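Local coordinates for protein possible thiamine biosynthesis enzyme (Candida albicans, PDB 2X7Q) that is of unknown function but has the periplasmic binding protein fold and probably binds a small ligand, perhaps one linked to thiamine biosynthesis, at residues 121-124 with 129-132; 150-153 with 157-160. The protein carries 1 engineered substitution. One frame throughout, in Å; residues are numbered along the deposited sequence.

Contact 1 (121-124 with 129-132)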
ATOM      1  N   ILE A 121     -12.813   4.656 -16.264  1.00 11.57           N
ATOM      2  CA  ILE A 121     -12.173   4.002 -15.129  1.00 11.80           C
ATOM      3  C   ILE A 121     -12.509   4.686 -13.809  1.00 11.83           C
ATOM      4  O   ILE A 121     -12.189   5.857 -13.609  1.00 12.38           O
ATOM      5  CB  ILE A 121     -10.642   3.962 -15.294  1.00 11.90           C
ATOM      6  CG1 ILE A 121     -10.265   3.227 -16.583  1.00 12.74           C
ATOM      7  CG2 ILE A 121      -9.994   3.298 -14.089  1.00 11.40           C
ATOM      8  CD1 ILE A 121     -10.778   1.805 -16.649  1.00 12.99           C
ATOM      9  N   GLY A 122     -13.151   3.947 -12.909  1.00 10.84           N
ATOM     10  CA  GLY A 122     -13.488   4.468 -11.598  1.00 11.12           C
ATOM     11  C   GLY A 122     -12.335   4.316 -10.627  1.00 10.38           C
ATOM     12  O   GLY A 122     -11.753   3.236 -10.502  1.00  9.47           O
ATOM     13  N   VAL A 123     -11.999   5.404  -9.942  1.00 10.14           N
ATOM     14  CA  VAL A 123     -10.916   5.388  -8.970  1.00 10.94           C
ATOM     15  C   VAL A 123     -11.355   6.053  -7.673  1.00 11.56           C
ATOM     16  O   VAL A 123     -12.205   6.939  -7.684  1.00 12.33           O
ATOM     17  CB  VAL A 123      -9.663   6.107  -9.501  1.00 10.93           C
ATOM     18  CG1 VAL A 123      -9.175   5.454 -10.783  1.00 11.18           C
ATOM     19  CG2 VAL A 123      -9.955   7.584  -9.724  1.00 11.62           C
ATOM     20  N   SER A 124     -10.782   5.618  -6.558  1.00 12.21           N
ATOM     21  CA  SER A 124     -11.050   6.247  -5.274  1.00 12.88           C
ATOM     22  C   SER A 124     -10.620   7.707  -5.335  1.00 13.77           C
ATOM     23  O   SER A 124     -11.400   8.605  -5.032  1.00 14.17           O
ATOM     24  CB  SER A 124     -10.306   5.517  -4.155  1.00 14.04           C
ATOM     25  OG  SER A 124      -8.906   5.506  -4.384  1.00 13.72           O
ATOM     26  N   GLY A 129      -3.625   3.936  -5.870  1.00 12.15           N
ATOM     27  CA  GLY A 129      -3.243   2.673  -6.474  1.00 12.01           C
ATOM     28  C   GLY A 129      -4.197   2.280  -7.584  1.00 11.64           C
ATOM     29  O   GLY A 129      -3.776   1.809  -8.639  1.00 12.11           O
ATOM     30  N   SER A 130      -5.490   2.475  -7.342  1.00 11.46           N
ATOM     31  CA  SER A 130      -6.515   2.151  -8.328  1.00 11.47           C
ATOM     32  C   SER A 130      -6.341   2.991  -9.591  1.00 12.00           C
ATOM     33  O   SER A 130      -6.729   2.577 -10.683  1.00 12.52           O
ATOM     34  CB  SER A 130      -7.909   2.373  -7.744  1.00 11.70           C
ATOM     35  OG  SER A 130      -8.104   3.725  -7.378  1.00 11.94           O
ATOM     36  N   TYR A 131      -5.760   4.176  -9.431  1.00 12.28           N
ATOM     37  CA  TYR A 131      -5.511   5.067 -10.558  1.00 11.61           C
ATOM     38  C   TYR A 131      -4.210   4.702 -11.268  1.00 11.42           C
ATOM     39  O   TYR A 131      -4.187   4.521 -12.483  1.00 12.17           O
ATOM     40  CB  TYR A 131      -5.466   6.523 -10.085  1.00 12.89           C
ATOM     41  CG  TYR A 131      -5.014   7.501 -11.149  1.00 12.62           C
ATOM     42  CD1 TYR A 131      -3.689   7.908 -11.226  1.00 13.11           C
ATOM     43  CD2 TYR A 131      -5.913   8.014 -12.074  1.00 12.91           C
ATOM     44  CE1 TYR A 131      -3.270   8.799 -12.195  1.00 12.43           C
ATOM     45  CE2 TYR A 131      -5.503   8.905 -13.049  1.00 12.89           C
ATOM     46  CZ  TYR A 131      -4.181   9.295 -13.105  1.00 13.66           C
ATOM     47  OH  TYR A 131      -3.769  10.182 -14.070  1.00 12.96           O
ATOM     48  N   VAL A 132      -3.130   4.599 -10.502  1.00 11.67           N
ATOM     49  CA  VAL A 132      -1.818   4.286 -11.057  1.00 12.62           C
ATOM     50  C   VAL A 132      -1.808   2.943 -11.782  1.00 12.15           C
ATOM     51  O   VAL A 132      -1.288   2.832 -12.891  1.00 12.11           O
ATOM     52  CB  VAL A 132      -0.734   4.274  -9.960  1.00 12.33           C
ATOM     53  CG1 VAL A 132       0.524   3.581 -10.460  1.00 13.17           C
ATOM     54  CG2 VAL A 132      -0.434   5.688  -9.494  1.00 13.60           C
TER
HETATM   55  O   HOH W   1      -9.424   1.739 -10.843  1.00 10.89           O
HETATM   56  O   HOH W   2      -6.793   2.984  -4.514  1.00 14.10           O
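The end of strand 120-123 comes up against the first turn of helix 129-141 at V123 and S130, whose CA atoms lie 5.5 Å apart. S130 turns its hydroxyl onto the chain where the strand runs out: OG is set between the backbone N and the carbonyl carbon (chi1 61°) and receives a weak hydrogen bond from the amide of S124, N to OG 3.4 Å, with an N-H...O angle of 153°. The same oxygen rests against CB of V123 at 3.6 Å, and its stronger polar partner is S128 OG in the connecting loop. V123 also reaches the next helix residue, Y131, with a single branch. With CG1 anti to the carbonyl carbon (chi1 -59°), that methyl lies 3.7 Å from CA of Y131 and near the plane of the phenol ring, at its edge; the ring itself meets F149 and F135. Strand and helix are the first two elements of the beta-alpha-beta unit 120-123, 129-141, 148-151, in the half of the periplasmic binding protein fold built on the sheet to which strand 120-123 belongs. Two waters bridge the segments, one between backbone carbonyls and one between a side chain and an amide. Water 1 donates to both G122 O and S130 O, each 2.8 Å from it, thus tying a strand carbonyl to one of the helix's first turn. Water 2 accepts from the S130 amide, 3.2 Å from N to the water oxygen, and is also hydrogen-bonded to S124 OG.

Contact 2 (150-153 with 157-160)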
ATOM      1  N   GLN A 150     -13.383   8.461 -13.083  1.00 14.46           N
ATOM      2  CA  GLN A 150     -14.475   8.870 -12.204  0.57 14.34           C
ATOM      3  C   GLN A 150     -14.054   8.808 -10.740  1.00 13.32           C
ATOM      4  O   GLN A 150     -13.934   7.726 -10.163  1.00 13.48           O
ATOM      5  CB  GLN A 150     -15.710   8.000 -12.429  0.57 14.45           C
ATOM      6  CG  GLN A 150     -16.395   8.214 -13.776  0.57 14.92           C
ATOM      7  CD  GLN A 150     -15.611   7.632 -14.935  0.57 14.49           C
ATOM      8  OE1 GLN A 150     -15.542   8.225 -16.012  0.57 13.68           O
ATOM      9  NE2 GLN A 150     -15.017   6.464 -14.722  0.57 13.93           N
ATOM     10  N   VAL A 151     -13.800   9.973 -10.150  1.00 13.66           N
ATOM     11  CA  VAL A 151     -13.404  10.047  -8.748  1.00 14.20           C
ATOM     12  C   VAL A 151     -14.595   9.716  -7.856  1.00 14.16           C
ATOM     13  O   VAL A 151     -15.544  10.496  -7.757  1.00 14.11           O
ATOM     14  CB  VAL A 151     -12.862  11.440  -8.390  1.00 14.46           C
ATOM     15  CG1 VAL A 151     -12.462  11.494  -6.923  1.00 14.35           C
ATOM     16  CG2 VAL A 151     -11.685  11.796  -9.283  1.00 14.40           C
ATOM     17  N   LEU A 152     -14.541   8.556  -7.209  1.00 14.89           N
ATOM     18  CA  LEU A 152     -15.682   8.056  -6.446  1.00 15.36           C
ATOM     19  C   LEU A 152     -15.410   7.964  -4.942  1.00 16.56           C
ATOM     20  O   LEU A 152     -16.304   7.627  -4.164  1.00 17.11           O
ATOM     21  CB  LEU A 152     -16.137   6.704  -7.006  1.00 14.34           C
ATOM     22  CG  LEU A 152     -16.646   6.761  -8.449  1.00 13.39           C
ATOM     23  CD1 LEU A 152     -16.596   5.395  -9.108  1.00 12.69           C
ATOM     24  CD2 LEU A 152     -18.050   7.353  -8.517  1.00 14.85           C
ATOM     25  N   SER A 153     -14.173   8.251  -4.547  1.00 15.76           N
ATOM     26  CA  SER A 153     -13.802   8.365  -3.135  1.00 16.96           C
ATOM     27  C   SER A 153     -13.652   7.027  -2.409  1.00 17.91           C
ATOM     28  O   SER A 153     -12.568   6.701  -1.925  1.00 18.35           O
ATOM     29  CB  SER A 153     -14.789   9.267  -2.387  1.00 18.57           C
ATOM     30  OG  SER A 153     -14.403   9.435  -1.034  1.00 23.06           O
ATOM     31  N   ASN A 157     -18.904   3.209  -3.458  1.00 12.98           N
ATOM     32  CA  ASN A 157     -19.221   4.044  -4.609  1.00 13.68           C
ATOM     33  C   ASN A 157     -18.664   3.451  -5.901  1.00 12.35           C
ATOM     34  O   ASN A 157     -19.278   3.563  -6.960  1.00 13.33           O
ATOM     35  CB  ASN A 157     -18.690   5.467  -4.405  1.00 14.20           C
ATOM     36  CG  ASN A 157     -19.521   6.266  -3.427  1.00 15.77           C
ATOM     37  OD1 ASN A 157     -20.583   5.823  -2.996  1.00 14.93           O
ATOM     38  ND2 ASN A 157     -19.043   7.455  -3.076  1.00 16.84           N
ATOM     39  N   LEU A 158     -17.497   2.822  -5.804  1.00 11.99           N
ATOM     40  CA  LEU A 158     -16.877   2.171  -6.952  1.00 12.24           C
ATOM     41  C   LEU A 158     -17.728   1.005  -7.445  1.00 12.42           C
ATOM     42  O   LEU A 158     -17.885   0.808  -8.646  1.00 10.59           O
ATOM     43  CB  LEU A 158     -15.469   1.688  -6.601  1.00 11.23           C
ATOM     44  CG  LEU A 158     -14.401   2.770  -6.430  1.00 11.78           C
ATOM     45  CD1 LEU A 158     -13.138   2.193  -5.812  1.00 12.06           C
ATOM     46  CD2 LEU A 158     -14.093   3.440  -7.762  1.00 11.12           C
ATOM     47  N   ARG A 159     -18.280   0.239  -6.509  1.00 11.33           N
ATOM     48  CA  ARG A 159     -19.133  -0.893  -6.852  1.00 11.53           C
ATOM     49  C   ARG A 159     -20.460  -0.420  -7.435  1.00 11.68           C
ATOM     50  O   ARG A 159     -20.955  -0.987  -8.405  1.00 12.66           O
ATOM     51  CB  ARG A 159     -19.379  -1.778  -5.628  1.00 11.95           C
ATOM     52  CG  ARG A 159     -18.118  -2.363  -5.013  1.00 12.53           C
ATOM     53  CD  ARG A 159     -18.449  -3.497  -4.056  1.00 12.81           C
ATOM     54  NE  ARG A 159     -19.417  -3.096  -3.040  1.00 13.21           N
ATOM     55  CZ  ARG A 159     -19.089  -2.591  -1.854  1.00 13.39           C
ATOM     56  NH1 ARG A 159     -17.815  -2.425  -1.533  1.00 12.53           N
ATOM     57  NH2 ARG A 159     -20.034  -2.254  -0.988  1.00 12.70           N
ATOM     58  N   ASP A 160     -21.034   0.618  -6.835  1.00 12.36           N
ATOM     59  CA  ASP A 160     -22.290   1.179  -7.322  1.00 13.78           C
ATOM     60  C   ASP A 160     -22.104   1.796  -8.707  1.00 12.81           C
ATOM     61  O   ASP A 160     -22.995   1.730  -9.553  1.00 13.58           O
ATOM     62  CB  ASP A 160     -22.826   2.230  -6.348  1.00 13.46           C
ATOM     63  CG  ASP A 160     -23.279   1.628  -5.034  1.00 15.37           C
ATOM     64  OD1 ASP A 160     -23.354   0.385  -4.939  1.00 14.52           O
ATOM     65  OD2 ASP A 160     -23.568   2.398  -4.095  1.00 15.58           O
TER
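At the C-terminal end of the outermost strand 148-151, the chain turns through a short loop into helix 155-162, and L152 of the turn packs back onto that helix. N157 ties the two together through its side-chain amide: CG anti to the carbonyl carbon (chi1 -75°) swings the amide over to L152 O, to which ND2 donates over 3.0 Å with an N-H...O angle of 157°. The acceptor lies almost in the amide plane of N157, and the donor in turn lies in the carbonyl plane of L152, so the bond favours one rotation of the amide. CB of N157 lies 3.8 Å from CB of L152. The N157 backbone amide is hydrogen-bonded to N154 OD1 in the loop. Beside this polar link the two leucine side chains meet at a slant. CD1 of L152 meets CD2 of L158 at 3.4 Å, tighter than usual for two methyls, and the same CD2 lies 3.9 Å from L152 CB. The leucine pair is buried, and L158 also packs on F174 and W176, while L152 touches S171. Helix 155-162 thus packs on the loop leaving edge strand 148-151 and, through L158, on the more interior strand 173-177 of the same sheet.

How the contacts relate
The contacts follow one another along the chain, 121-132 being complete before 150-160 begins, and helix 129-141 leads from the first into strand 148-151 of the second. Their centres are about 9 Å apart, because strands 120-123 and 148-151 are parallel neighbours in one mixed sheet. Probable backbone hydrogen bonds link them directly, I121 O to Q150 N and V123 O to L152 N, both at 2.9 Å. CD2 of L158 also packs on the backbone of G122, so helix 155-162 reaches the strand of contact 1 as well. The two contacts join consecutive helices, lying on opposite faces, to the ends of the outermost strand and the next one in, within one half of the periplasmic binding protein fold.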